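Local coordinates for protein collagen adhesin (Staphylococcus aureus, PDB 1AMX) that binds collagen through one domain of a bacterial surface adhesin, probably helping Staphylococcus aureus attach to host tissue, at residues W52-N57 against F153-Q158. Numbering follows the deposited sequence.
Sequences WFLNIN and FVNNSQ
Trp52 and Asn155 meet in the core of a beta sandwich, a worked example of how facing strands of two sheets can meet through one large ring, with no hydrogen bond between the segments 52-57 and 153-158. Strand 49-56 belongs to one antiparallel sheet and strand 152-161 to the other; their short segments run in nearly the same direction, with axes 9.8 Å apart at closest approach.

The indole reaches across this gap. CB of Asn155 sits over one face of its six-membered ring in a CH-pi contact, 3.5 Å from the centroid and 12° off the ring normal. From the edge, in the ring plane, O of Phe153 lies 3.3 Å from Trp52 CH2, while Phe153 CB packs loosely on Trp52 CZ2, 4.3 Å away. One indole thus packs on both a side-chain methylene and the backbone of the facing strand. CB of Trp52 already points at that strand, and with CG anti to the carbonyl carbon (chi1 -65°) the indole leaves on the side of the backbone N. The indole of Trp52 and the amide of Asn155 pass one another from opposing strands, their planes 44° apart. Leu54 merely borders the site, its CD1 4.4 Å from the amide oxygen OD1 of Asn155.

Further out, the polar end of Asn155 is held within its own sheet: ND2 donates to Asp71 OD1 on strand 67-73, which helps fix the amide. The Trp52 ring also meets the Tyr141 ring, and the backbones of the two residues are hydrogen-bonded. Phe53 and Asn55, both collagen-binding residues, lie on the same strand as Trp52 but make no contact with 153-158. On the main chain, O of Trp52 accepts a hydrogen bond from ND2 of Asn140, another collagen-binding residue.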
loop_
_atom_site.group_PDB
_atom_site.type_symbol
_atom_site.label_atom_id
_atom_site.label_comp_id
_atom_site.label_asym_id
_atom_site.label_seq_id
_atom_site.Cartn_x
_atom_site.Cartn_y
_atom_site.Cartn_z
ATOM N N TRP A 52 7.411 -2.009 4.248
ATOM C CA TRP A 52 6.180 -2.589 3.746
ATOM C C TRP A 52 5.860 -2.044 2.352
ATOM O O TRP A 52 6.080 -0.845 2.078
ATOM C CB TRP A 52 5.009 -2.302 4.700
ATOM C CG TRP A 52 5.114 -2.953 6.068
ATOM C CD1 TRP A 52 5.457 -2.335 7.233
ATOM C CD2 TRP A 52 4.936 -4.348 6.392
ATOM N NE1 TRP A 52 5.515 -3.243 8.249
ATOM C CE2 TRP A 52 5.202 -4.488 7.770
ATOM C CE3 TRP A 52 4.586 -5.494 5.648
ATOM C CZ2 TRP A 52 5.133 -5.720 8.427
ATOM C CZ3 TRP A 52 4.520 -6.719 6.305
ATOM C CH2 TRP A 52 4.791 -6.821 7.677
ATOM N N PHE A 53 5.306 -2.912 1.491
ATOM C CA PHE A 53 4.938 -2.553 0.116
ATOM C C PHE A 53 3.549 -3.056 -0.267
ATOM O O PHE A 53 3.265 -4.257 -0.212
ATOM C CB PHE A 53 5.899 -3.177 -0.871
ATOM C CG PHE A 53 7.355 -2.852 -0.628
ATOM C CD1 PHE A 53 8.105 -3.660 0.223
ATOM C CD2 PHE A 53 7.931 -1.755 -1.269
ATOM C CE1 PHE A 53 9.458 -3.378 0.426
ATOM C CE2 PHE A 53 9.280 -1.469 -1.066
ATOM C CZ PHE A 53 10.047 -2.282 -0.222
ATOM N N LEU A 54 2.737 -2.100 -0.656
ATOM C CA LEU A 54 1.392 -2.341 -1.175
ATOM C C LEU A 54 1.506 -2.180 -2.675
ATOM O O LEU A 54 1.691 -1.063 -3.174
ATOM C CB LEU A 54 0.421 -1.266 -0.669
ATOM C CG LEU A 54 -0.297 -1.579 0.648
ATOM C CD1 LEU A 54 0.631 -2.126 1.727
ATOM C CD2 LEU A 54 -0.953 -0.328 1.251
ATOM N N ASN A 55 1.418 -3.271 -3.388
ATOM C CA ASN A 55 1.581 -3.218 -4.842
ATOM C C ASN A 55 0.234 -3.392 -5.546
ATOM O O ASN A 55 -0.299 -4.499 -5.630
ATOM C CB ASN A 55 2.587 -4.268 -5.280
ATOM C CG ASN A 55 3.986 -3.949 -4.758
ATOM O OD1 ASN A 55 4.467 -2.828 -4.931
ATOM N ND2 ASN A 55 4.666 -4.871 -4.119
ATOM N N ILE A 56 -0.286 -2.280 -6.062
ATOM C CA ILE A 56 -1.601 -2.212 -6.699
ATOM C C ILE A 56 -1.623 -2.111 -8.232
ATOM O O ILE A 56 -0.924 -1.282 -8.835
ATOM C CB ILE A 56 -2.402 -1.032 -6.108
ATOM C CG1 ILE A 56 -2.151 -0.951 -4.599
ATOM C CG2 ILE A 56 -3.893 -1.186 -6.400
ATOM C CD1 ILE A 56 -2.621 0.329 -3.973
ATOM N N ASN A 57 -2.496 -2.921 -8.839
ATOM C CA ASN A 57 -2.680 -2.986 -10.294
ATOM C C ASN A 57 -1.378 -3.205 -11.007
ATOM O O ASN A 57 -1.006 -2.460 -11.900
ATOM C CB ASN A 57 -3.372 -1.746 -10.860
ATOM C CG ASN A 57 -3.945 -2.000 -12.256
ATOM O OD1 ASN A 57 -3.781 -3.089 -12.807
ATOM N ND2 ASN A 57 -4.625 -1.017 -12.814
ATOM N N PHE A 153 6.523 -9.631 12.536
ATOM C CA PHE A 153 5.774 -8.413 12.400
ATOM C C PHE A 153 4.802 -8.647 11.263
ATOM O O PHE A 153 5.192 -9.037 10.157
ATOM C CB PHE A 153 6.732 -7.239 12.117
ATOM C CG PHE A 153 7.737 -7.111 13.250
ATOM C CD1 PHE A 153 7.393 -6.401 14.402
ATOM C CD2 PHE A 153 8.986 -7.724 13.141
ATOM C CE1 PHE A 153 8.293 -6.327 15.466
ATOM C CE2 PHE A 153 9.883 -7.659 14.211
ATOM C CZ PHE A 153 9.535 -6.964 15.376
ATOM N N VAL A 154 3.536 -8.437 11.530
ATOM C CA VAL A 154 2.542 -8.691 10.492
ATOM C C VAL A 154 1.767 -7.429 10.160
ATOM O O VAL A 154 1.589 -6.533 10.994
ATOM C CB VAL A 154 1.594 -9.840 10.894
ATOM C CG1 VAL A 154 1.930 -10.467 12.249
ATOM C CG2 VAL A 154 0.125 -9.429 10.984
ATOM N N ASN A 155 1.361 -7.423 8.930
ATOM C CA ASN A 155 0.571 -6.362 8.352
ATOM C C ASN A 155 -0.601 -7.037 7.664
ATOM O O ASN A 155 -0.414 -7.947 6.876
ATOM C CB ASN A 155 1.397 -5.616 7.327
ATOM C CG ASN A 155 0.679 -4.390 6.814
ATOM O OD1 ASN A 155 0.631 -4.169 5.608
ATOM N ND2 ASN A 155 0.100 -3.585 7.670
ATOM N N ASN A 156 -1.812 -6.643 8.019
ATOM C CA ASN A 156 -3.006 -7.219 7.403
ATOM C C ASN A 156 -3.603 -6.166 6.467
ATOM O O ASN A 156 -3.433 -4.972 6.706
ATOM C CB ASN A 156 -4.068 -7.541 8.480
ATOM C CG ASN A 156 -3.636 -8.609 9.462
ATOM O OD1 ASN A 156 -2.734 -9.402 9.208
ATOM N ND2 ASN A 156 -4.297 -8.639 10.607
ATOM N N SER A 157 -4.283 -6.587 5.401
ATOM C CA SER A 157 -4.954 -5.646 4.496
ATOM C C SER A 157 -6.153 -6.310 3.828
ATOM O O SER A 157 -6.202 -7.537 3.746
ATOM C CB SER A 157 -4.014 -5.095 3.417
ATOM O OG SER A 157 -3.593 -6.081 2.495
ATOM N N GLN A 158 -7.151 -5.533 3.427
ATOM C CA GLN A 158 -8.298 -6.123 2.727
ATOM C C GLN A 158 -8.499 -5.295 1.481
ATOM O O GLN A 158 -8.317 -4.079 1.532
ATOM C CB GLN A 158 -9.568 -6.122 3.581
ATOM C CG GLN A 158 -9.424 -6.880 4.896
ATOM C CD GLN A 158 -8.727 -6.024 5.974
ATOM O OE1 GLN A 158 -9.036 -4.834 6.119
ATOM N NE2 GLN A 158 -7.797 -6.622 6.708
#